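Local coordinates for mandelate racemase/muconate lactonizing enzyme family protein (Roseovarius sp. TM1035, PDB 3T9P) that probably catalyses an isomerase-type reaction, as an enolase-superfamily protein of the mandelate racemase/muconate lactonizing enzyme family whose substrate is not established, at residues A[59-64]-A[100-105]; A[106-111]-A[285-290]; A[152-157]-A[164-169]; A[191-196]-A[200-205]. All coordinates share one frame; numbering follows the deposited sequence.

The four contacts fall into two groups about 31 to 36 Å apart, centre to centre, on opposite sides of the chain's centre. Interactions 1 and 2 are neighbours, centres about 12 Å apart, sharing helix 98-119. The first lies within the N-terminal domain; the second runs from that domain to helix 287-299 of the barrel. Interactions 3 and 4 lie about 7 Å apart in the barrel and pack successive helices on strands 165-169 and 201-205, which are parallel neighbours in one sheet. Along the chain, interaction 1 closes first, and interactions 3 and 4 follow in series inside the long loop closed by interaction 2, which thus ties the two domains together.

Interaction 1: A[59-64]-A[100-105]; sequences DITCTI and LRRAMT
Thr61 and Ala103 mark the closest approach of the two segments, their CA atoms 5.4 Å apart. The apolar part comes first. In Thr61, chi1 of -63° places OG1 beside the backbone N and turns CG2 to the other helix, where it lies 3.4 Å from Ala103 N and 3.6 Å from Arg102 C. In return, Ala103 CB lies 3.6 Å from Thr61 O, and Ile64 CG2 closes the far end at 4.0 Å from Ala103 CB. The small Ala103 side chain is consistent with the close approach of the two segment axes, 8.6 Å at a crossing of -78°.

The polar part runs beside it. Thr61 OG1 bonds to Asn57 O one turn back and to a water 2.7 Å away, and that water accepts a long, weak bond from Arg102 NH1; the water lies in the guanidinium plane, at its edge. The Arg102 side chain crosses Thr61 at about a right angle, with CB and CD both near Thr61 OG1, and then leads away from helix 58-73. Its NE is bound by Ser98 OG and its NH2 by Lys94 O of the second subunit.

That subunit comes close elsewhere too: Asp59 makes a salt bridge to its Arg67, and Ile64 packs on its Tyr99. The arrangement is a steep helix-helix crossing within the N-terminal domain of the mandelate racemase/muconate lactonizing enzyme family, at the interface with the second subunit.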
loop_
_atom_site.group_PDB
_atom_site.type_symbol
_atom_site.label_atom_id
_atom_site.label_comp_id
_atom_site.label_asym_id
_atom_site.label_seq_id
_atom_site.Cartn_x
_atom_site.Cartn_y
_atom_site.Cartn_z
ATOM N N ASP A 59 -11.348 -8.134 9.480
ATOM C CA ASP A 59 -11.603 -7.369 10.679
ATOM C C ASP A 59 -10.761 -6.083 10.700
ATOM O O ASP A 59 -11.279 -5.055 10.938
ATOM C CB ASP A 59 -11.391 -8.196 11.951
ATOM C CG ASP A 59 -9.995 -8.715 12.122
ATOM O OD1 ASP A 59 -9.385 -9.099 11.179
ATOM O OD2 ASP A 59 -9.531 -8.765 13.216
ATOM N N ILE A 60 -9.491 -6.181 10.371
ATOM C CA ILE A 60 -8.662 -4.934 10.331
ATOM C C ILE A 60 -9.209 -4.066 9.202
ATOM O O ILE A 60 -9.368 -2.826 9.344
ATOM C CB ILE A 60 -7.184 -5.326 10.123
ATOM C CG1 ILE A 60 -6.705 -6.176 11.338
ATOM C CG2 ILE A 60 -6.308 -3.969 9.938
ATOM C CD1 ILE A 60 -5.182 -6.723 11.088
ATOM N N THR A 61 -9.457 -4.688 8.064
ATOM C CA THR A 61 -9.948 -3.930 6.953
ATOM C C THR A 61 -11.266 -3.179 7.293
ATOM O O THR A 61 -11.506 -2.042 6.836
ATOM C CB THR A 61 -10.186 -4.912 5.784
ATOM O OG1 THR A 61 -8.935 -5.491 5.399
ATOM C CG2 THR A 61 -10.762 -4.133 4.564
ATOM N N CYS A 62 -12.149 -3.795 8.107
ATOM C CA CYS A 62 -13.450 -3.104 8.458
ATOM C C CYS A 62 -13.234 -1.969 9.466
ATOM O O CYS A 62 -13.870 -0.932 9.367
ATOM C CB CYS A 62 -14.545 -4.143 8.958
ATOM S SG CYS A 62 -15.256 -5.142 7.540
ATOM N N THR A 63 -12.254 -2.088 10.322
ATOM C CA THR A 63 -11.879 -0.988 11.171
ATOM C C THR A 63 -11.407 0.197 10.305
ATOM O O THR A 63 -11.789 1.303 10.500
ATOM C CB THR A 63 -10.741 -1.388 12.105
ATOM O OG1 THR A 63 -11.165 -2.426 12.979
ATOM C CG2 THR A 63 -10.238 -0.187 12.870
ATOM N N ILE A 64 -10.609 -0.118 9.305
ATOM C CA ILE A 64 -10.133 0.837 8.338
ATOM C C ILE A 64 -11.279 1.457 7.518
ATOM O O ILE A 64 -11.266 2.618 7.251
ATOM C CB ILE A 64 -9.071 0.231 7.419
ATOM C CG1 ILE A 64 -7.816 -0.085 8.206
ATOM C CG2 ILE A 64 -8.812 1.137 6.221
ATOM C CD1 ILE A 64 -6.773 -0.778 7.505
ATOM N N LEU A 100 -6.174 0.188 2.289
ATOM C CA LEU A 100 -7.184 1.174 1.916
ATOM C C LEU A 100 -8.065 0.642 0.764
ATOM O O LEU A 100 -9.215 0.846 0.753
ATOM C CB LEU A 100 -6.548 2.489 1.505
ATOM C CG LEU A 100 -7.404 3.750 1.281
ATOM C CD1 LEU A 100 -7.959 4.328 2.483
ATOM C CD2 LEU A 100 -6.723 4.785 0.456
ATOM N N ARG A 101 -7.429 0.007 -0.199
ATOM C CA ARG A 101 -8.108 -0.592 -1.325
ATOM C C ARG A 101 -9.049 -1.760 -0.957
ATOM O O ARG A 101 -10.149 -1.862 -1.420
ATOM C CB ARG A 101 -7.107 -1.023 -2.370
ATOM C CG ARG A 101 -6.173 0.094 -2.911
ATOM C CD ARG A 101 -6.746 1.445 -3.054
ATOM N NE ARG A 101 -5.905 2.459 -3.695
ATOM C CZ ARG A 101 -6.367 3.567 -4.228
ATOM N NH1 ARG A 101 -7.631 3.786 -4.195
ATOM N NH2 ARG A 101 -5.579 4.449 -4.792
ATOM N N ARG A 102 -8.566 -2.571 -0.035
ATOM C CA ARG A 102 -9.293 -3.722 0.440
ATOM C C ARG A 102 -10.594 -3.194 1.058
ATOM O O ARG A 102 -11.639 -3.736 0.820
ATOM C CB ARG A 102 -8.474 -4.429 1.533
ATOM C CG ARG A 102 -7.365 -5.389 1.076
ATOM C CD ARG A 102 -6.570 -5.969 2.212
ATOM N NE ARG A 102 -5.466 -6.778 1.754
ATOM C CZ ARG A 102 -5.434 -8.102 1.721
ATOM N NH1 ARG A 102 -6.410 -8.817 2.233
ATOM N NH2 ARG A 102 -4.391 -8.692 1.197
ATOM N N ALA A 103 -10.499 -2.110 1.797
ATOM C CA ALA A 103 -11.660 -1.493 2.401
ATOM C C ALA A 103 -12.619 -0.789 1.398
ATOM O O ALA A 103 -13.818 -0.962 1.443
ATOM C CB ALA A 103 -11.263 -0.592 3.510
ATOM N N MET A 104 -11.997 -0.054 0.494
ATOM C CA MET A 104 -12.723 0.693 -0.613
ATOM C C MET A 104 -13.601 -0.236 -1.428
ATOM O O MET A 104 -14.673 0.155 -1.870
ATOM C CB MET A 104 -11.701 1.411 -1.508
ATOM C CG MET A 104 -12.338 2.198 -2.660
ATOM S SD MET A 104 -11.026 3.205 -3.508
ATOM C CE MET A 104 -10.934 4.481 -2.240
ATOM N N THR A 105 -13.141 -1.456 -1.651
ATOM C CA THR A 105 -13.910 -2.443 -2.395
ATOM C C THR A 105 -15.311 -2.624 -1.776
ATOM O O THR A 105 -16.241 -2.850 -2.529
ATOM C CB THR A 105 -13.173 -3.813 -2.435
ATOM O OG1 THR A 105 -11.929 -3.616 -3.113
ATOM C CG2 THR A 105 -13.982 -4.917 -3.047
HETATM O O HOH W 1 -9.177 -7.635 3.781
#

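Interaction 2: A[106-111]-A[285-290]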
loop_
_atom_site.group_PDB
_atom_site.type_symbol
_atom_site.label_atom_id
_atom_site.label_comp_id
_atom_site.label_asym_id
_atom_site.label_seq_id
_atom_site.Cartn_x
_atom_site.Cartn_y
_atom_site.Cartn_z
ATOM N N GLY A 106 -15.413 -2.591 -0.453
ATOM C CA GLY A 106 -16.687 -2.850 0.242
ATOM C C GLY A 106 -17.679 -1.722 -0.116
ATOM O O GLY A 106 -18.879 -1.975 -0.396
ATOM N N LEU A 107 -17.181 -0.492 -0.148
ATOM C CA LEU A 107 -18.007 0.651 -0.636
ATOM C C LEU A 107 -18.421 0.510 -2.128
ATOM O O LEU A 107 -19.593 0.611 -2.476
ATOM C CB LEU A 107 -17.304 2.020 -0.438
ATOM C CG LEU A 107 -18.074 3.312 -0.972
ATOM C CD1 LEU A 107 -19.329 3.684 -0.099
ATOM C CD2 LEU A 107 -17.151 4.482 -0.784
ATOM N N ASP A 108 -17.459 0.293 -3.020
ATOM C CA ASP A 108 -17.779 0.180 -4.441
ATOM C C ASP A 108 -18.773 -0.954 -4.717
ATOM O O ASP A 108 -19.806 -0.740 -5.438
ATOM C CB ASP A 108 -16.440 -0.067 -5.215
ATOM C CG ASP A 108 -16.657 -0.427 -6.669
ATOM O OD1 ASP A 108 -16.413 0.439 -7.561
ATOM O OD2 ASP A 108 -17.047 -1.606 -6.915
ATOM N N THR A 109 -18.496 -2.139 -4.192
ATOM C CA THR A 109 -19.374 -3.311 -4.508
ATOM C C THR A 109 -20.790 -3.180 -3.932
ATOM O O THR A 109 -21.726 -3.617 -4.534
ATOM C CB THR A 109 -18.753 -4.672 -4.041
ATOM O OG1 THR A 109 -18.302 -4.526 -2.697
ATOM C CG2 THR A 109 -17.512 -5.040 -4.908
ATOM N N ALA A 110 -20.943 -2.547 -2.767
ATOM C CA ALA A 110 -22.272 -2.378 -2.192
ATOM C C ALA A 110 -23.043 -1.404 -3.085
ATOM O O ALA A 110 -24.227 -1.543 -3.287
ATOM C CB ALA A 110 -22.125 -1.760 -0.751
ATOM N N LEU A 111 -22.358 -0.360 -3.575
ATOM C CA LEU A 111 -23.065 0.625 -4.406
ATOM C C LEU A 111 -23.483 0.059 -5.776
ATOM O O LEU A 111 -24.537 0.442 -6.314
ATOM C CB LEU A 111 -22.219 1.890 -4.560
ATOM C CG LEU A 111 -22.044 2.736 -3.292
ATOM C CD1 LEU A 111 -20.972 3.804 -3.564
ATOM C CD2 LEU A 111 -23.373 3.406 -2.844
ATOM N N GLY A 285 -9.708 -2.422 -5.047
ATOM C CA GLY A 285 -10.571 -1.317 -4.600
ATOM C C GLY A 285 -11.941 -1.300 -5.261
ATOM O O GLY A 285 -12.670 -0.319 -5.122
ATOM N N GLY A 286 -12.255 -2.299 -6.114
ATOM C CA GLY A 286 -13.663 -2.530 -6.524
ATOM C C GLY A 286 -13.771 -2.436 -8.052
ATOM O O GLY A 286 -12.763 -2.498 -8.757
ATOM N N MET A 287 -14.997 -2.330 -8.565
ATOM C CA MET A 287 -15.210 -2.475 -10.036
ATOM C C MET A 287 -14.682 -1.264 -10.838
ATOM O O MET A 287 -14.077 -1.428 -11.899
ATOM C CB MET A 287 -16.717 -2.675 -10.305
ATOM C CG MET A 287 -17.263 -3.897 -9.493
ATOM S SD MET A 287 -16.698 -5.539 -10.176
ATOM C CE MET A 287 -17.610 -5.673 -11.680
ATOM N N HIS A 288 -14.943 -0.062 -10.363
ATOM C CA HIS A 288 -14.482 1.119 -11.123
ATOM C C HIS A 288 -12.985 1.016 -11.288
ATOM O O HIS A 288 -12.478 1.255 -12.355
ATOM C CB HIS A 288 -14.817 2.433 -10.350
ATOM C CG HIS A 288 -16.199 2.962 -10.618
ATOM N ND1 HIS A 288 -16.642 3.272 -11.890
ATOM C CD2 HIS A 288 -17.198 3.315 -9.775
ATOM C CE1 HIS A 288 -17.898 3.712 -11.820
ATOM N NE2 HIS A 288 -18.251 3.774 -10.540
ATOM N N ARG A 289 -12.249 0.706 -10.214
ATOM C CA ARG A 289 -10.805 0.679 -10.311
ATOM C C ARG A 289 -10.331 -0.483 -11.161
ATOM O O ARG A 289 -9.401 -0.291 -11.942
ATOM C CB ARG A 289 -10.164 0.676 -8.929
ATOM C CG ARG A 289 -10.379 2.038 -8.192
ATOM C CD ARG A 289 -9.630 2.022 -6.779
ATOM N NE ARG A 289 -8.178 1.677 -6.846
ATOM C CZ ARG A 289 -7.241 2.495 -7.281
ATOM N NH1 ARG A 289 -7.603 3.768 -7.659
ATOM N NH2 ARG A 289 -5.953 2.115 -7.307
ATOM N N THR A 290 -11.007 -1.638 -11.076
ATOM C CA THR A 290 -10.582 -2.766 -11.927
ATOM C C THR A 290 -10.795 -2.422 -13.459
ATOM O O THR A 290 -9.942 -2.707 -14.308
ATOM C CB THR A 290 -11.360 -4.048 -11.509
ATOM O OG1 THR A 290 -11.028 -4.253 -10.135
ATOM C CG2 THR A 290 -10.863 -5.305 -12.320
HETATM O O HOH W 2 -13.525 0.604 -7.636
#
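The Asp108 carboxylate, a side chain of the N-terminal domain, accepts from the first-turn amides of helix 287-299 in the enolase-superfamily (beta/alpha) barrel, where Gly286 is the N-cap residue. With CG anti to the backbone N (chi1 171°), the acid reaches out from helix 98-119 and spreads its two oxygens over that turn. Met287 N donates to Asp108 OD2 at 2.7 Å, from well above the carboxylate plane. His288 N donates to Asp108 OD1 at 3.2 Å, on the syn side and nearly straight at 175°. Met287 lies across the acid at about a right angle and bends off, its CG 3.5 Å from OD2, while the His288 ring is oblique to OD1. The helix N-terminus would probably favour the charged form of the acid. An alanine in place of Asp108 would probably cost the Met287 and His288 amides their carboxylate acceptor and loosen the join between the domains.

Gly286 lets the acid in: a CB there would clash with Asp108 CB, and its backbone angles call for glycine in any case. Trp112 NE1 adds a weak bond to OD1. A water donates to Gly285 O at 2.8 Å and, weakly, to Asp108 OD1, and accepts from Arg289 N at 2.9 Å.

Interaction 3: A[152-157]-A[164-169]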
loop_
_atom_site.group_PDB
_atom_site.type_symbol
_atom_site.label_atom_id
_atom_site.label_comp_id
_atom_site.label_asym_id
_atom_site.label_seq_id
_atom_site.Cartn_x
_atom_site.Cartn_y
_atom_site.Cartn_z
ATOM N N GLU A 152 -5.573 -36.687 -9.699
ATOM C CA GLU A 152 -6.788 -37.398 -9.465
ATOM C C GLU A 152 -7.947 -36.487 -9.189
ATOM O O GLU A 152 -9.002 -36.693 -9.734
ATOM C CB GLU A 152 -6.690 -38.477 -8.372
ATOM C CG GLU A 152 -7.839 -39.506 -8.460
ATOM C CD GLU A 152 -8.317 -39.869 -9.943
ATOM O OE1 GLU A 152 -7.552 -40.466 -10.730
ATOM O OE2 GLU A 152 -9.479 -39.546 -10.305
ATOM N N ARG A 153 -7.759 -35.461 -8.370
ATOM C CA ARG A 153 -8.935 -34.643 -8.122
ATOM C C ARG A 153 -9.287 -33.871 -9.397
ATOM O O ARG A 153 -10.454 -33.641 -9.635
ATOM C CB ARG A 153 -8.807 -33.778 -6.866
ATOM C CG ARG A 153 -7.847 -32.626 -6.932
ATOM C CD ARG A 153 -8.036 -31.751 -5.675
ATOM N NE ARG A 153 -7.028 -30.669 -5.657
ATOM C CZ ARG A 153 -7.048 -29.657 -4.803
ATOM N NH1 ARG A 153 -8.048 -29.522 -3.922
ATOM N NH2 ARG A 153 -6.051 -28.740 -4.844
ATOM N N PHE A 154 -8.287 -33.472 -10.181
ATOM C CA PHE A 154 -8.518 -32.742 -11.434
ATOM C C PHE A 154 -9.285 -33.642 -12.427
ATOM O O PHE A 154 -10.253 -33.178 -13.088
ATOM C CB PHE A 154 -7.204 -32.314 -12.030
ATOM C CG PHE A 154 -6.665 -30.981 -11.507
ATOM C CD1 PHE A 154 -7.355 -30.244 -10.517
ATOM C CD2 PHE A 154 -5.506 -30.447 -12.044
ATOM C CE1 PHE A 154 -6.869 -29.002 -10.115
ATOM C CE2 PHE A 154 -4.955 -29.198 -11.571
ATOM C CZ PHE A 154 -5.632 -28.479 -10.615
ATOM N N CYS A 155 -8.879 -34.916 -12.545
ATOM C CA CYS A 155 -9.615 -35.853 -13.418
ATOM C C CYS A 155 -11.092 -35.929 -13.144
ATOM O O CYS A 155 -11.891 -35.900 -14.089
ATOM C CB CYS A 155 -8.934 -37.246 -13.445
ATOM S SG CYS A 155 -7.477 -37.142 -14.454
ATOM N N ARG A 156 -11.438 -36.008 -11.852
ATOM C CA ARG A 156 -12.808 -36.099 -11.361
ATOM C C ARG A 156 -13.567 -34.780 -11.724
ATOM O O ARG A 156 -14.714 -34.843 -12.174
ATOM C CB ARG A 156 -12.857 -36.352 -9.839
ATOM C CG ARG A 156 -12.499 -37.814 -9.434
ATOM C CD ARG A 156 -12.186 -38.022 -7.892
ATOM N NE ARG A 156 -13.195 -37.455 -6.961
ATOM C CZ ARG A 156 -12.987 -36.501 -6.031
ATOM N NH1 ARG A 156 -11.778 -35.940 -5.842
ATOM N NH2 ARG A 156 -14.021 -36.106 -5.268
ATOM N N LEU A 157 -12.911 -33.617 -11.546
ATOM C CA LEU A 157 -13.581 -32.350 -11.841
ATOM C C LEU A 157 -13.804 -32.240 -13.349
ATOM O O LEU A 157 -14.846 -31.744 -13.763
ATOM C CB LEU A 157 -12.656 -31.172 -11.439
ATOM C CG LEU A 157 -12.681 -30.947 -9.935
ATOM C CD1 LEU A 157 -11.357 -30.252 -9.403
ATOM C CD2 LEU A 157 -14.024 -30.169 -9.630
ATOM N N THR A 164 -12.604 -27.526 -18.654
ATOM C CA THR A 164 -11.653 -27.889 -19.673
ATOM C C THR A 164 -10.387 -27.027 -19.578
ATOM O O THR A 164 -9.562 -26.976 -20.489
ATOM C CB THR A 164 -12.222 -27.791 -21.143
ATOM O OG1 THR A 164 -12.762 -26.485 -21.317
ATOM C CG2 THR A 164 -13.371 -28.825 -21.434
ATOM N N ALA A 165 -10.179 -26.414 -18.407
ATOM C CA ALA A 165 -8.966 -25.664 -18.187
ATOM C C ALA A 165 -8.676 -25.828 -16.663
ATOM O O ALA A 165 -9.634 -25.871 -15.869
ATOM C CB ALA A 165 -9.194 -24.147 -18.491
ATOM N N PHE A 166 -7.394 -25.910 -16.324
ATOM C CA PHE A 166 -6.949 -26.203 -14.925
ATOM C C PHE A 166 -5.674 -25.461 -14.598
ATOM O O PHE A 166 -4.787 -25.422 -15.401
ATOM C CB PHE A 166 -6.637 -27.734 -14.815
ATOM C CG PHE A 166 -7.875 -28.572 -14.902
ATOM C CD1 PHE A 166 -8.383 -28.903 -16.158
ATOM C CD2 PHE A 166 -8.548 -29.032 -13.725
ATOM C CE1 PHE A 166 -9.556 -29.693 -16.256
ATOM C CE2 PHE A 166 -9.764 -29.807 -13.795
ATOM C CZ PHE A 166 -10.280 -30.099 -15.089
ATOM N N LYS A 167 -5.557 -24.925 -13.367
ATOM C CA LYS A 167 -4.342 -24.274 -12.926
ATOM C C LYS A 167 -3.895 -24.941 -11.608
ATOM O O LYS A 167 -4.715 -25.169 -10.747
ATOM C CB LYS A 167 -4.621 -22.798 -12.596
ATOM C CG LYS A 167 -3.245 -22.076 -12.213
ATOM C CD LYS A 167 -3.521 -20.531 -12.231
ATOM C CE LYS A 167 -3.954 -20.035 -10.860
ATOM N NZ LYS A 167 -4.147 -18.545 -10.992
ATOM N N TRP A 168 -2.610 -25.232 -11.540
ATOM C CA TRP A 168 -1.947 -25.711 -10.329
ATOM C C TRP A 168 -0.639 -24.951 -10.055
ATOM O O TRP A 168 -0.327 -23.927 -10.716
ATOM C CB TRP A 168 -1.736 -27.265 -10.481
ATOM C CG TRP A 168 -0.871 -27.807 -11.542
ATOM C CD1 TRP A 168 0.405 -28.316 -11.368
ATOM C CD2 TRP A 168 -1.156 -27.918 -12.970
ATOM N NE1 TRP A 168 0.865 -28.831 -12.566
ATOM C CE2 TRP A 168 -0.078 -28.596 -13.549
ATOM C CE3 TRP A 168 -2.296 -27.643 -13.774
ATOM C CZ2 TRP A 168 -0.019 -28.865 -14.927
ATOM C CZ3 TRP A 168 -2.273 -27.946 -15.116
ATOM C CH2 TRP A 168 -1.137 -28.642 -15.682
ATOM N N ARG A 169 0.084 -25.403 -9.012
ATOM C CA ARG A 169 1.207 -24.622 -8.479
ATOM C C ARG A 169 2.525 -25.245 -8.742
ATOM O O ARG A 169 2.662 -26.483 -8.674
ATOM C CB ARG A 169 1.127 -24.422 -6.960
ATOM C CG ARG A 169 -0.232 -23.849 -6.469
ATOM C CD ARG A 169 -0.447 -22.405 -6.848
ATOM N NE ARG A 169 -1.864 -22.100 -7.001
ATOM C CZ ARG A 169 -2.367 -20.899 -7.230
ATOM N NH1 ARG A 169 -3.684 -20.778 -7.460
ATOM N NH2 ARG A 169 -1.564 -19.813 -7.242
#
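Phe154 and Phe166 make the tight part of this contact. Phe166 CD2 sits over one face of the Phe154 ring, offset toward the rim and 3.5 Å from Phe154 CG. The two planes meet obliquely at 48°, with centroids 4.9 Å apart, and Phe166 CB adds a CH-pi contact over that same ring. At its edge the Phe154 ring also packs tightly: CZ lies 3.4 Å from Lys167 O, close to the ring plane, and CE2 is 3.8 Å from Trp168 CE3. Trp168 has its CG between the backbone N and the carbonyl carbon (chi1 63°), which puts CE3 of the indole against the Phe154 edge.

These residues belong to a beta-alpha-beta unit of the barrel domain, where helix 147-161 packs back onto strand 165-169, the segment axes running nearly antiparallel, at 159°. Val192 and Leu196 of helix 184-196 also press on Phe154, so the ring of one helix also packs on the next. On the opposite side of the strand, Lys167 points away from the helix, its NZ bonded to Tyr137 OH and to Glu231.

Toward the C-terminal end of the helical segment the fit is looser. Leu157, partly exposed, offers just CB, 4.0 Å from Phe166 CE2 and at the edge of that ring.

Interaction 4: A[191-196]-A[200-205]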
loop_
_atom_site.group_PDB
_atom_site.type_symbol
_atom_site.label_atom_id
_atom_site.label_comp_id
_atom_site.label_asym_id
_atom_site.label_seq_id
_atom_site.Cartn_x
_atom_site.Cartn_y
_atom_site.Cartn_z
ATOM N N THR A 191 3.141 -34.892 -14.588
ATOM C CA THR A 191 2.092 -35.760 -14.052
ATOM C C THR A 191 0.669 -35.266 -14.213
ATOM O O THR A 191 -0.237 -36.061 -14.497
ATOM C CB THR A 191 2.397 -36.088 -12.490
ATOM O OG1 THR A 191 3.689 -36.658 -12.423
ATOM C CG2 THR A 191 1.376 -36.963 -11.857
ATOM N N VAL A 192 0.418 -34.006 -13.867
ATOM C CA VAL A 192 -0.942 -33.465 -13.943
ATOM C C VAL A 192 -1.339 -33.314 -15.449
ATOM O O VAL A 192 -2.453 -33.684 -15.873
ATOM C CB VAL A 192 -1.030 -32.109 -13.158
ATOM C CG1 VAL A 192 -2.403 -31.453 -13.344
ATOM C CG2 VAL A 192 -0.830 -32.390 -11.688
ATOM N N SER A 193 -0.400 -32.833 -16.234
ATOM C CA SER A 193 -0.644 -32.596 -17.645
ATOM C C SER A 193 -0.994 -33.914 -18.401
ATOM O O SER A 193 -2.013 -33.947 -19.145
ATOM C CB SER A 193 0.597 -31.979 -18.281
ATOM O OG SER A 193 0.383 -31.842 -19.689
ATOM N N ARG A 194 -0.211 -34.994 -18.183
ATOM C CA ARG A 194 -0.548 -36.271 -18.856
ATOM C C ARG A 194 -1.828 -36.817 -18.292
ATOM O O ARG A 194 -2.595 -37.332 -19.054
ATOM C CB ARG A 194 0.612 -37.285 -18.836
ATOM C CG ARG A 194 1.998 -36.767 -19.468
ATOM C CD ARG A 194 3.205 -37.739 -19.208
ATOM N NE ARG A 194 3.037 -38.943 -20.037
ATOM C CZ ARG A 194 2.400 -40.068 -19.669
ATOM N NH1 ARG A 194 1.909 -40.211 -18.439
ATOM N NH2 ARG A 194 2.277 -41.087 -20.520
ATOM N N ALA A 195 -2.136 -36.698 -16.990
ATOM C CA ALA A 195 -3.430 -37.210 -16.506
ATOM C C ALA A 195 -4.572 -36.455 -17.191
ATOM O O ALA A 195 -5.558 -37.056 -17.561
ATOM C CB ALA A 195 -3.594 -37.091 -14.976
ATOM N N LEU A 196 -4.414 -35.106 -17.361
ATOM C CA LEU A 196 -5.574 -34.295 -17.819
ATOM C C LEU A 196 -5.802 -34.616 -19.296
ATOM O O LEU A 196 -6.968 -34.634 -19.750
ATOM C CB LEU A 196 -5.273 -32.802 -17.685
ATOM C CG LEU A 196 -5.448 -32.187 -16.298
ATOM C CD1 LEU A 196 -5.006 -30.707 -16.358
ATOM C CD2 LEU A 196 -6.935 -32.310 -15.848
ATOM N N ILE A 200 -7.227 -30.053 -23.283
ATOM C CA ILE A 200 -7.435 -29.345 -21.963
ATOM C C ILE A 200 -6.433 -28.205 -21.898
ATOM O O ILE A 200 -5.297 -28.473 -22.143
ATOM C CB ILE A 200 -7.195 -30.321 -20.802
ATOM C CG1 ILE A 200 -8.219 -31.466 -20.913
ATOM C CG2 ILE A 200 -7.392 -29.661 -19.399
ATOM C CD1 ILE A 200 -9.763 -31.246 -20.552
ATOM N N GLU A 201 -6.839 -26.949 -21.584
ATOM C CA GLU A 201 -5.885 -25.849 -21.427
ATOM C C GLU A 201 -5.306 -25.999 -19.992
ATOM O O GLU A 201 -6.045 -26.416 -19.070
ATOM C CB GLU A 201 -6.601 -24.493 -21.615
ATOM C CG GLU A 201 -6.668 -24.236 -23.169
ATOM C CD GLU A 201 -7.666 -23.212 -23.603
ATOM O OE1 GLU A 201 -8.723 -23.099 -22.970
ATOM O OE2 GLU A 201 -7.413 -22.526 -24.608
ATOM N N LYS A 202 -4.039 -25.619 -19.853
ATOM C CA LYS A 202 -3.296 -25.804 -18.584
ATOM C C LYS A 202 -2.607 -24.531 -18.196
ATOM O O LYS A 202 -2.047 -23.845 -19.043
ATOM C CB LYS A 202 -2.307 -26.961 -18.795
ATOM C CG LYS A 202 -3.164 -28.306 -19.034
ATOM C CD LYS A 202 -2.143 -29.351 -19.526
ATOM C CE LYS A 202 -2.656 -30.259 -20.596
ATOM N NZ LYS A 202 -1.768 -29.889 -21.787
ATOM N N LEU A 203 -2.627 -24.246 -16.888
ATOM C CA LEU A 203 -2.094 -23.003 -16.390
ATOM C C LEU A 203 -1.298 -23.430 -15.169
ATOM O O LEU A 203 -1.658 -24.392 -14.464
ATOM C CB LEU A 203 -3.251 -22.096 -15.891
ATOM C CG LEU A 203 -4.283 -21.584 -16.887
ATOM C CD1 LEU A 203 -5.372 -22.628 -17.225
ATOM C CD2 LEU A 203 -4.996 -20.300 -16.383
ATOM N N VAL A 204 -0.238 -22.733 -14.868
ATOM C CA VAL A 204 0.429 -22.848 -13.558
ATOM C C VAL A 204 0.817 -21.489 -12.978
ATOM O O VAL A 204 0.889 -20.552 -13.706
ATOM C CB VAL A 204 1.604 -23.813 -13.498
ATOM C CG1 VAL A 204 1.232 -25.171 -13.967
ATOM C CG2 VAL A 204 2.736 -23.257 -14.172
ATOM N N ASP A 205 0.992 -21.435 -11.657
ATOM C CA ASP A 205 1.375 -20.239 -10.979
ATOM C C ASP A 205 2.597 -20.521 -10.146
ATOM O O ASP A 205 2.641 -21.463 -9.388
ATOM C CB ASP A 205 0.188 -19.705 -10.151
ATOM C CG ASP A 205 0.383 -18.319 -9.593
ATOM O OD1 ASP A 205 1.465 -17.770 -9.521
ATOM O OD2 ASP A 205 -0.635 -17.800 -9.214
#
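The Leu196 carbonyl is the flat group met directly in this contact: Ile200 CG1 lies 3.6 Å from Leu196 O, and Arg158 NH1 also bonds to that oxygen. The Phe166 ring lies against both Leu196 and Ile200. The apolar centre of the contact is Leu196 CD1, which lies 4.0 Å from Ile200 CG2, their side chains crossing at about a right angle, and 4.0 Å from Lys202 CG, past which it slides in the opposite direction.

Lys202 then bends at its last two torsions (chi3 -141°, chi4 115°), and this carries CE alongside the hydroxyl of Ser193, 3.5 Å from OG. Ser193 OG bonds to Asn225 O, and Lys202 NZ reaches the same oxygen through a weak bond. Losing this aliphatic arm, as with an alanine here, would probably leave a gap beside Leu196 CD1 and Ser193 and take the weak second donor from Asn225 O.

The short loop between Leu196 and Ile200 makes a tight helix-to-strand return, the second half of the beta-alpha-beta crossover from strand 165-169 to strand 201-205 in the barrel domain.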